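Local coordinates for periplasmic binding protein/LacI transcriptional regulator (Alkaliphilus metalliredigens, PDB 3CTP) that binds D-xylulofuranose in the cleft of its periplasmic-binding-protein-like effector domain and probably acts as a sugar-responsive, DNA-binding transcriptional repressor of the LacI family, at residues G159-M162 with A163-L167; D99-K102 with E103-K106; T151-S154 with D155-N158. All coordinates share one frame; numbering follows the deposited sequence. Where two conformers were deposited one is given.

Contact 1: residues G159-M162 with A163-L167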
ATOM      1  N   GLY A 159     -13.405  -2.399  20.225  1.00  8.44           N
ATOM      2  CA  GLY A 159     -13.425  -3.097  18.930  1.00  8.25           C
ATOM      3  C   GLY A 159     -13.111  -4.563  19.090  1.00  9.13           C
ATOM      4  O   GLY A 159     -13.738  -5.391  18.428  1.00  8.86           O
ATOM      5  N   GLY A 160     -12.177  -4.910  19.983  1.00  8.84           N
ATOM      6  CA  GLY A 160     -11.914  -6.345  20.210  1.00  9.33           C
ATOM      7  C   GLY A 160     -13.109  -7.030  20.857  1.00 10.33           C
ATOM      8  O   GLY A 160     -13.442  -8.176  20.501  1.00 10.65           O
ATOM      9  N   ARG A 161     -13.757  -6.363  21.813  1.00  9.62           N
ATOM     10  CA  ARG A 161     -14.993  -6.944  22.382  1.00 10.05           C
ATOM     11  C   ARG A 161     -16.053  -7.141  21.303  1.00  9.93           C
ATOM     12  O   ARG A 161     -16.738  -8.179  21.274  1.00 11.41           O
ATOM     13  CB  ARG A 161     -15.534  -6.063  23.500  1.00 12.01           C
ATOM     14  CG  ARG A 161     -16.822  -6.657  24.081  1.00 15.74           C
ATOM     15  CD  ARG A 161     -16.619  -8.117  24.549  1.00 21.10           C
ATOM     16  NE  ARG A 161     -17.819  -8.668  25.205  1.00 20.42           N
ATOM     17  CZ  ARG A 161     -18.071  -8.550  26.509  1.00 27.88           C
ATOM     18  NH1 ARG A 161     -17.220  -7.881  27.300  1.00 23.09           N
ATOM     19  NH2 ARG A 161     -19.174  -9.094  27.030  1.00 24.53           N
ATOM     20  N   MET A 162     -16.209  -6.142  20.426  1.00  9.45           N
ATOM     21  CA  MET A 162     -17.254  -6.235  19.374  1.00 10.92           C
ATOM     22  C   MET A 162     -16.959  -7.428  18.483  1.00 10.03           C
ATOM     23  O   MET A 162     -17.867  -8.126  17.997  1.00 11.36           O
ATOM     24  CB  MET A 162     -17.303  -4.989  18.454  1.00 12.99           C
ATOM     25  CG  MET A 162     -17.869  -3.720  19.029  1.00 25.16           C
ATOM     26  SD  MET A 162     -17.725  -2.351  17.806  1.00 15.53           S
ATOM     27  CE  MET A 162     -17.732  -1.041  19.008  1.00 28.18           C
ATOM     28  N   ALA A 163     -15.686  -7.624  18.173  1.00  9.03           N
ATOM     29  CA  ALA A 163     -15.329  -8.752  17.314  1.00  9.47           C
ATOM     30  C   ALA A 163     -15.679 -10.063  17.973  1.00 10.04           C
ATOM     31  O   ALA A 163     -16.214 -10.961  17.319  1.00 10.10           O
ATOM     32  CB  ALA A 163     -13.833  -8.708  16.963  1.00 10.41           C
ATOM     33  N   PHE A 164     -15.418 -10.180  19.279  1.00  9.91           N
ATOM     34  CA  PHE A 164     -15.798 -11.436  19.931  1.00 10.12           C
ATOM     35  C   PHE A 164     -17.312 -11.613  19.905  1.00  9.51           C
ATOM     36  O   PHE A 164     -17.826 -12.698  19.602  1.00  9.63           O
ATOM     37  CB  PHE A 164     -15.370 -11.463  21.407  1.00 10.74           C
ATOM     38  CG  PHE A 164     -15.841 -12.699  22.087  1.00  9.63           C
ATOM     39  CD1 PHE A 164     -15.119 -13.860  21.964  1.00 10.97           C
ATOM     40  CD2 PHE A 164     -17.075 -12.732  22.742  1.00 14.25           C
ATOM     41  CE1 PHE A 164     -15.572 -15.051  22.539  1.00 11.71           C
ATOM     42  CE2 PHE A 164     -17.533 -13.933  23.323  1.00 10.57           C
ATOM     43  CZ  PHE A 164     -16.789 -15.068  23.215  1.00 12.37           C
ATOM     44  N   ASP A 165     -18.016 -10.550  20.290  1.00 10.47           N
ATOM     45  CA  ASP A 165     -19.488 -10.631  20.413  1.00 10.88           C
ATOM     46  C   ASP A 165     -20.073 -11.038  19.060  1.00 11.33           C
ATOM     47  O   ASP A 165     -21.041 -11.810  18.993  1.00 13.00           O
ATOM     48  CB  ASP A 165     -20.079  -9.275  20.814  1.00 12.79           C
ATOM     49  CG  ASP A 165     -19.807  -8.922  22.264  1.00 19.02           C
ATOM     50  OD1 ASP A 165     -19.401  -9.819  23.032  1.00 19.48           O
ATOM     51  OD2 ASP A 165     -20.012  -7.750  22.611  1.00 21.16           O
ATOM     52  N   HIS A 166     -19.486 -10.539  17.970  1.00  9.98           N
ATOM     53  CA  HIS A 166     -20.032 -10.870  16.644  1.00 10.41           C
ATOM     54  C   HIS A 166     -19.815 -12.352  16.320  1.00 10.37           C
ATOM     55  O   HIS A 166     -20.743 -13.048  15.888  1.00 11.04           O
ATOM     56  CB  HIS A 166     -19.423  -9.948  15.579  1.00 10.17           C
ATOM     57  CG  HIS A 166     -19.919 -10.209  14.191  1.00 13.24           C
ATOM     58  ND1 HIS A 166     -21.232 -10.015  13.818  1.00 14.01           N
ATOM     59  CD2 HIS A 166     -19.262 -10.625  13.080  1.00 16.42           C
ATOM     60  CE1 HIS A 166     -21.372 -10.333  12.533  1.00 12.38           C
ATOM     61  NE2 HIS A 166     -20.185 -10.689  12.062  1.00 17.40           N
ATOM     62  N   LEU A 167     -18.600 -12.859  16.531  1.00  8.12           N
ATOM     63  CA  LEU A 167     -18.362 -14.280  16.270  1.00  9.25           C
ATOM     64  C   LEU A 167     -19.278 -15.132  17.142  1.00 10.84           C
ATOM     65  O   LEU A 167     -19.873 -16.105  16.683  1.00 12.38           O
ATOM     66  CB  LEU A 167     -16.919 -14.679  16.541  1.00  9.63           C
ATOM     67  CG  LEU A 167     -15.934 -14.087  15.536  1.00 10.73           C
ATOM     68  CD1 LEU A 167     -14.549 -14.572  15.913  1.00 12.37           C
ATOM     69  CD2 LEU A 167     -16.272 -14.517  14.108  1.00 13.41           C
TER
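Arg-161 and Asp-165, one helical turn apart, join side chains and backbones at once. The guanidinium offers its NE hydrogen to the carboxylate, NE to OD1 measuring 2.9 Å in a salt bridge whose N-H points within 21° of straight at the oxygen. Asp-165 OD1 lies nearly in the guanidinium plane and receives the donor on its syn side, but from above the carboxylate plane; the two flat groups are turned 76° against each other, and the bond is made by NE. The arginine reaches this position because its chain starts anti to the backbone N and then bends at chi2 (55°), which lays CD beside the carboxylate. All of this belongs to helix 156-169, the first helix after the chain crosses from one lobe of the periplasmic-binding-protein fold to the other. Its backbone acceptors are met in the regular alpha pattern: Ala-163 N reaches Gly-159 O at 3.0 Å, Phe-164 N reaches Gly-160 O at 3.1 Å, and Asp-165 N and His-166 N take up the carbonyls of Arg-161 and Met-162. His-166 NE2, leading away from Met-162, is hydrogen-bonded to Thr-323 OG1. The buried ring of Phe-164 meets Phe-194 of helix 185-200 edge-to-face, while Ala-163 packs on Ile-264.

Contact 2: residues D99-K102 with E103-K106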
ATOM      1  N   ASP A  99       9.071   1.289   9.662  0.50 14.10           N
ATOM      2  CA  ASP A  99       9.076  -0.177   9.681  0.50 14.56           C
ATOM      3  C   ASP A  99       9.059  -0.805  11.060  0.50 14.96           C
ATOM      4  O   ASP A  99       9.671  -1.853  11.292  0.50 16.88           O
ATOM      5  CB  ASP A  99      10.285  -0.706   8.930  0.50 15.30           C
ATOM      6  CG  ASP A  99      10.033  -0.800   7.480  0.50 22.95           C
ATOM      7  OD1 ASP A  99       8.900  -1.188   7.104  0.50 14.85           O
ATOM      8  OD2 ASP A  99      10.964  -0.472   6.731  0.50 18.98           O
ATOM      9  N   ASP A 100       8.350  -0.171  11.978  1.00 12.92           N
ATOM     10  CA  ASP A 100       8.264  -0.674  13.337  1.00 11.86           C
ATOM     11  C   ASP A 100       9.643  -0.991  13.895  1.00 11.74           C
ATOM     12  O   ASP A 100       9.826  -1.943  14.669  1.00 14.04           O
ATOM     13  CB  ASP A 100       7.392  -1.923  13.399  1.00 12.05           C
ATOM     14  CG  ASP A 100       5.933  -1.618  13.046  1.00 12.34           C
ATOM     15  OD1 ASP A 100       5.357  -0.680  13.643  1.00 12.74           O
ATOM     16  OD2 ASP A 100       5.369  -2.347  12.211  1.00 12.79           O
ATOM     17  N   ASP A 101      10.593  -0.123  13.585  1.00 10.79           N
ATOM     18  CA  ASP A 101      11.964  -0.300  14.066  1.00 10.90           C
ATOM     19  C   ASP A 101      12.387   0.918  14.865  1.00 11.80           C
ATOM     20  O   ASP A 101      12.336   2.048  14.378  1.00 12.69           O
ATOM     21  CB  ASP A 101      12.913  -0.485  12.886  1.00 10.29           C
ATOM     22  CG  ASP A 101      14.342  -0.746  13.339  1.00 15.55           C
ATOM     23  OD1 ASP A 101      14.633  -1.876  13.770  1.00 24.09           O
ATOM     24  OD2 ASP A 101      15.140   0.180  13.301  1.00 18.37           O
ATOM     25  N   LYS A 102      12.820   0.686  16.096  1.00 11.53           N
ATOM     26  CA  LYS A 102      13.183   1.782  16.968  1.00 12.83           C
ATOM     27  C   LYS A 102      14.325   2.603  16.376  1.00 12.06           C
ATOM     28  O   LYS A 102      14.362   3.826  16.491  1.00 13.33           O
ATOM     29  CB  LYS A 102      13.579   1.212  18.352  1.00 15.56           C
ATOM     30  CG  LYS A 102      13.710   2.275  19.430  1.00 33.27           C
ATOM     31  CD  LYS A 102      14.135   1.691  20.792  1.00 30.58           C
ATOM     32  CE  LYS A 102      13.254   0.525  21.204  1.00 35.42           C
ATOM     33  NZ  LYS A 102      13.393   0.230  22.682  1.00 36.05           N
ATOM     34  N   GLU A 103      15.300   1.948  15.757  1.00 11.78           N
ATOM     35  CA  GLU A 103      16.423   2.727  15.241  1.00 12.89           C
ATOM     36  C   GLU A 103      16.059   3.550  13.995  1.00 12.27           C
ATOM     37  O   GLU A 103      16.571   4.650  13.794  1.00 13.57           O
ATOM     38  CB  GLU A 103      17.627   1.826  14.992  1.00 14.47           C
ATOM     39  CG  GLU A 103      17.984   0.985  16.237  1.00 36.30           C
ATOM     40  CD  GLU A 103      18.156   1.794  17.539  1.00 29.43           C
ATOM     41  OE1 GLU A 103      18.793   2.872  17.524  1.00 36.87           O
ATOM     42  OE2 GLU A 103      17.665   1.327  18.594  1.00 39.86           O
ATOM     43  N   LYS A 104      15.177   3.034  13.148  1.00 10.94           N
ATOM     44  CA  LYS A 104      14.716   3.848  12.018  1.00 11.20           C
ATOM     45  C   LYS A 104      13.910   5.035  12.520  1.00 11.39           C
ATOM     46  O   LYS A 104      14.005   6.141  11.990  1.00 12.27           O
ATOM     47  CB  LYS A 104      13.862   3.025  11.045  1.00 12.89           C
ATOM     48  CG  LYS A 104      14.698   2.045  10.230  1.00 15.61           C
ATOM     49  CD  LYS A 104      13.825   1.152   9.369  1.00 17.01           C
ATOM     50  CE  LYS A 104      14.702   0.101   8.682  1.00 24.61           C
ATOM     51  NZ  LYS A 104      13.941  -0.826   7.801  1.00 21.92           N
ATOM     52  N   GLU A 105      13.093   4.809  13.538  1.00 10.72           N
ATOM     53  CA  GLU A 105      12.350   5.928  14.118  1.00 10.56           C
ATOM     54  C   GLU A 105      13.309   6.979  14.671  1.00 11.31           C
ATOM     55  O   GLU A 105      13.134   8.184  14.455  1.00 12.05           O
ATOM     56  CB  GLU A 105      11.404   5.428  15.227  1.00 12.10           C
ATOM     57  CG  GLU A 105      10.583   6.554  15.799  1.00 13.19           C
ATOM     58  CD  GLU A 105       9.630   6.092  16.875  1.00 17.50           C
ATOM     59  OE1 GLU A 105       9.621   4.876  17.213  1.00 17.59           O
ATOM     60  OE2 GLU A 105       8.876   6.978  17.356  1.00 21.25           O
ATOM     61  N   LYS A 106      14.329   6.535  15.404  1.00 11.59           N
ATOM     62  CA  LYS A 106      15.285   7.495  15.955  1.00 11.42           C
ATOM     63  C   LYS A 106      15.975   8.310  14.856  1.00 12.41           C
ATOM     64  O   LYS A 106      16.171   9.531  14.968  1.00 12.37           O
ATOM     65  CB  LYS A 106      16.328   6.745  16.802  1.00 12.73           C
ATOM     66  CG  LYS A 106      17.402   7.642  17.369  1.00 23.54           C
ATOM     67  CD  LYS A 106      18.345   6.839  18.280  1.00 26.59           C
ATOM     68  CE  LYS A 106      17.645   6.326  19.541  1.00 30.17           C
ATOM     69  NZ  LYS A 106      18.581   5.491  20.405  1.00 34.52           N
TER
HETATM   70  O   HOH W   1       9.281   2.611  15.664  1.00 28.10           O
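Lys-104 lies across Asp-101, its CD passing 4.0 Å from Asp-101 CB. The lysine chain is extended beyond CG, and in the conformer of Asp-99 described here, one of two, NZ arrives 3.2 Å from Asp-99 OD2, a salt bridge met on the anti side of the carboxylate and somewhat above its plane; it may be only partly occupied. The other oxygen of Asp-99 is bound by Asn-69. Asp-101 is the N-cap of helix 102-114: with CG anti to the backbone N (chi1 -177°), its OD2 turns back over the first turn and accepts from Lys-104 N at 2.9 Å through the anti lone pair. A negative carboxylate here should interact well with the positive end of the helix dipole. Lys-102, the first helical residue, contributes mainly through its backbone, its O accepting from Lys-106 N at 2.9 Å, and its aliphatic chain skirts Glu-103, with CB 4.1 Å from OE2. A water bonded to Glu-105 OE1 also reaches Asp-101 O, though weakly. The turn joins strand 92-97, at the edge of the mixed sheet, to helix 102-114; Glu-105 ties that helix to Ser-125 and Tyr-131 beyond strand 119-123, and Lys-104 packs against Lys-87 of the second subunit.

Contact 3: residues T151-S154 with D155-N158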
ATOM      1  N   THR A 151      -1.898  11.375  22.603  1.00  8.44           N
ATOM      2  CA  THR A 151      -2.007  10.118  21.836  1.00 10.15           C
ATOM      3  C   THR A 151      -3.438   9.999  21.294  1.00 10.99           C
ATOM      4  O   THR A 151      -4.427  10.105  22.060  1.00 12.56           O
ATOM      5  CB  THR A 151      -1.725   8.905  22.759  1.00 12.31           C
ATOM      6  OG1 THR A 151      -0.489   9.103  23.464  1.00 18.07           O
ATOM      7  CG2 THR A 151      -1.656   7.616  21.957  1.00 13.62           C
ATOM      8  N   ILE A 152      -3.563   9.780  19.979  1.00  8.58           N
ATOM      9  CA  ILE A 152      -4.849   9.625  19.317  1.00  8.44           C
ATOM     10  C   ILE A 152      -4.940   8.158  18.878  1.00  8.48           C
ATOM     11  O   ILE A 152      -3.975   7.599  18.355  1.00  9.16           O
ATOM     12  CB  ILE A 152      -4.918  10.528  18.038  1.00  8.74           C
ATOM     13  CG1 ILE A 152      -4.731  12.026  18.367  1.00 11.69           C
ATOM     14  CG2 ILE A 152      -6.249  10.342  17.301  1.00  9.61           C
ATOM     15  CD1 ILE A 152      -3.217  12.533  18.361  1.00 10.49           C
ATOM     16  N   SER A 153      -6.094   7.544  19.053  1.00  9.27           N
ATOM     17  CA  SER A 153      -6.240   6.153  18.664  1.00  9.54           C
ATOM     18  C   SER A 153      -7.678   5.835  18.373  1.00  9.76           C
ATOM     19  O   SER A 153      -8.545   6.636  18.706  1.00 10.29           O
ATOM     20  CB  SER A 153      -5.739   5.291  19.813  1.00 12.41           C
ATOM     21  OG  SER A 153      -5.745   3.921  19.447  1.00 27.13           O
ATOM     22  N   SER A 154      -7.953   4.692  17.732  1.00  8.83           N
ATOM     23  CA  SER A 154      -9.322   4.195  17.704  1.00  8.92           C
ATOM     24  C   SER A 154      -9.621   3.484  19.023  1.00  9.90           C
ATOM     25  O   SER A 154      -8.715   3.221  19.801  1.00 10.30           O
ATOM     26  CB  SER A 154      -9.543   3.212  16.555  1.00  9.72           C
ATOM     27  OG  SER A 154      -9.395   3.855  15.281  1.00 10.73           O
ATOM     28  N   ASP A 155     -10.890   3.154  19.251  1.00  8.52           N
ATOM     29  CA  ASP A 155     -11.293   2.442  20.464  1.00  8.50           C
ATOM     30  C   ASP A 155     -11.006   0.958  20.314  1.00  9.23           C
ATOM     31  O   ASP A 155     -11.884   0.129  20.081  1.00  9.87           O
ATOM     32  CB  ASP A 155     -12.783   2.717  20.732  1.00  9.28           C
ATOM     33  CG  ASP A 155     -13.246   2.192  22.056  1.00 13.59           C
ATOM     34  OD1 ASP A 155     -12.446   1.564  22.798  1.00 13.06           O
ATOM     35  OD2 ASP A 155     -14.457   2.391  22.313  1.00 14.84           O
ATOM     36  N   ASN A 156      -9.735   0.627  20.440  1.00  8.21           N
ATOM     37  CA  ASN A 156      -9.315  -0.740  20.141  1.00  8.23           C
ATOM     38  C   ASN A 156      -9.809  -1.785  21.138  1.00  7.37           C
ATOM     39  O   ASN A 156     -10.084  -2.936  20.764  1.00  7.96           O
ATOM     40  CB  ASN A 156      -7.794  -0.725  20.029  1.00  8.88           C
ATOM     41  CG  ASN A 156      -7.358  -0.056  18.740  1.00  8.23           C
ATOM     42  OD1 ASN A 156      -7.803  -0.457  17.659  1.00 10.11           O
ATOM     43  ND2 ASN A 156      -6.546   1.012  18.852  1.00 10.24           N
ATOM     44  N   TYR A 157      -9.956  -1.389  22.397  1.00  8.64           N
ATOM     45  CA  TYR A 157     -10.450  -2.327  23.385  1.00  8.93           C
ATOM     46  C   TYR A 157     -11.881  -2.734  23.040  1.00  8.37           C
ATOM     47  O   TYR A 157     -12.218  -3.927  22.952  1.00  8.65           O
ATOM     48  CB  TYR A 157     -10.395  -1.720  24.800  1.00 10.01           C
ATOM     49  CG  TYR A 157     -11.021  -2.664  25.792  1.00 11.77           C
ATOM     50  CD1 TYR A 157     -10.282  -3.702  26.367  1.00 10.38           C
ATOM     51  CD2 TYR A 157     -12.373  -2.567  26.102  1.00 14.12           C
ATOM     52  CE1 TYR A 157     -10.869  -4.597  27.252  1.00  9.82           C
ATOM     53  CE2 TYR A 157     -12.967  -3.464  26.964  1.00 10.67           C
ATOM     54  CZ  TYR A 157     -12.212  -4.474  27.536  1.00 10.02           C
ATOM     55  OH  TYR A 157     -12.833  -5.386  28.377  1.00 14.37           O
ATOM     56  N   ASN A 158     -12.725  -1.767  22.848  1.00  8.89           N
ATOM     57  CA  ASN A 158     -14.109  -2.075  22.537  1.00  8.89           C
ATOM     58  C   ASN A 158     -14.273  -2.748  21.171  1.00  9.29           C
ATOM     59  O   ASN A 158     -15.097  -3.587  21.025  1.00  9.82           O
ATOM     60  CB  ASN A 158     -15.011  -0.857  22.640  1.00  9.74           C
ATOM     61  CG  ASN A 158     -15.330  -0.481  24.075  1.00 14.31           C
ATOM     62  OD1 ASN A 158     -15.487  -1.301  24.919  1.00 16.39           O
ATOM     63  ND2 ASN A 158     -15.443   0.780  24.297  1.00  9.18           N
TER
HETATM   64  O   HOH W   2      -5.227   2.064  21.028  1.00 27.89           O
HETATM   65  O   HOH W   3      -6.095   2.735  16.457  1.00  9.93           O
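Asn-156 folds its amide back over the end of the preceding strand, ND2 coming to 3.1 Å from Ser-153 OG and CG to 3.7 Å from the carbonyl oxygen of Ser-154. Neither approach of the amide nitrogen to these two oxygens has the angle of a direct hydrogen bond; water takes the part instead. One water accepts from Asn-156 ND2 at 2.8 Å and lies very close to Ser-153 OG, a link best treated with caution. A second accepts from the same ND2 and from Ser-154 N, at 3.0 Å, and this one ties the amide firmly to the strand through solvent. Asn-156 has CG beside its own backbone N (chi1 -73°), which brings the amide back toward the strand, and its OD1 is bound by Arg-190 NE, fixing which way round the amide sits. Between strand and helix the backbone makes an inverse gamma turn centred on Asp-155, closed by a weak bond from Asn-156 N to Ser-154 O. Asp-155 is also the N-cap of helix 156-169. Its OD1 accepts a weak capping bond from Asn-158 N, while OD2 takes the amide of Asn-158 on its syn lone pair, ND2 to OD2 being 2.7 Å. Ser-154 OG is bonded to Gln-284 of the sugar pocket. This is one of the interlobe crossings of the periplasmic-binding-protein fold, and the side chain of Asn-156 lies about 5 Å from the bound xylulofuranose. Through Arg-190 and Gln-284, both of which line the pocket, the polar network links the crossing to the sugar site, consistent with a second-shell role for Asn-156 in positioning Arg-190.

Contact 2 comes first along the chain, in the lobe built on the mixed sheet, where helix 102-114 follows edge strand 92-97. Contact 3 then leaves strand 151-154 of that same sheet and enters helix 156-169, which contact 1 continues directly, its centre about 15 Å from that of contact 3, beside strand 262-264 of the four-stranded parallel sheet. Contacts 1 and 2 are 31 Å apart between centres, on opposite sides of the chain's centre, and the centres of contacts 2 and 3 are 22 Å apart. Two of the three are helix N-caps supplied by aspartate. The arrangement thus runs from one lobe, across the crossing near the sugar, into the other, the architecture in which ligand binding is generally coupled to lobe movement.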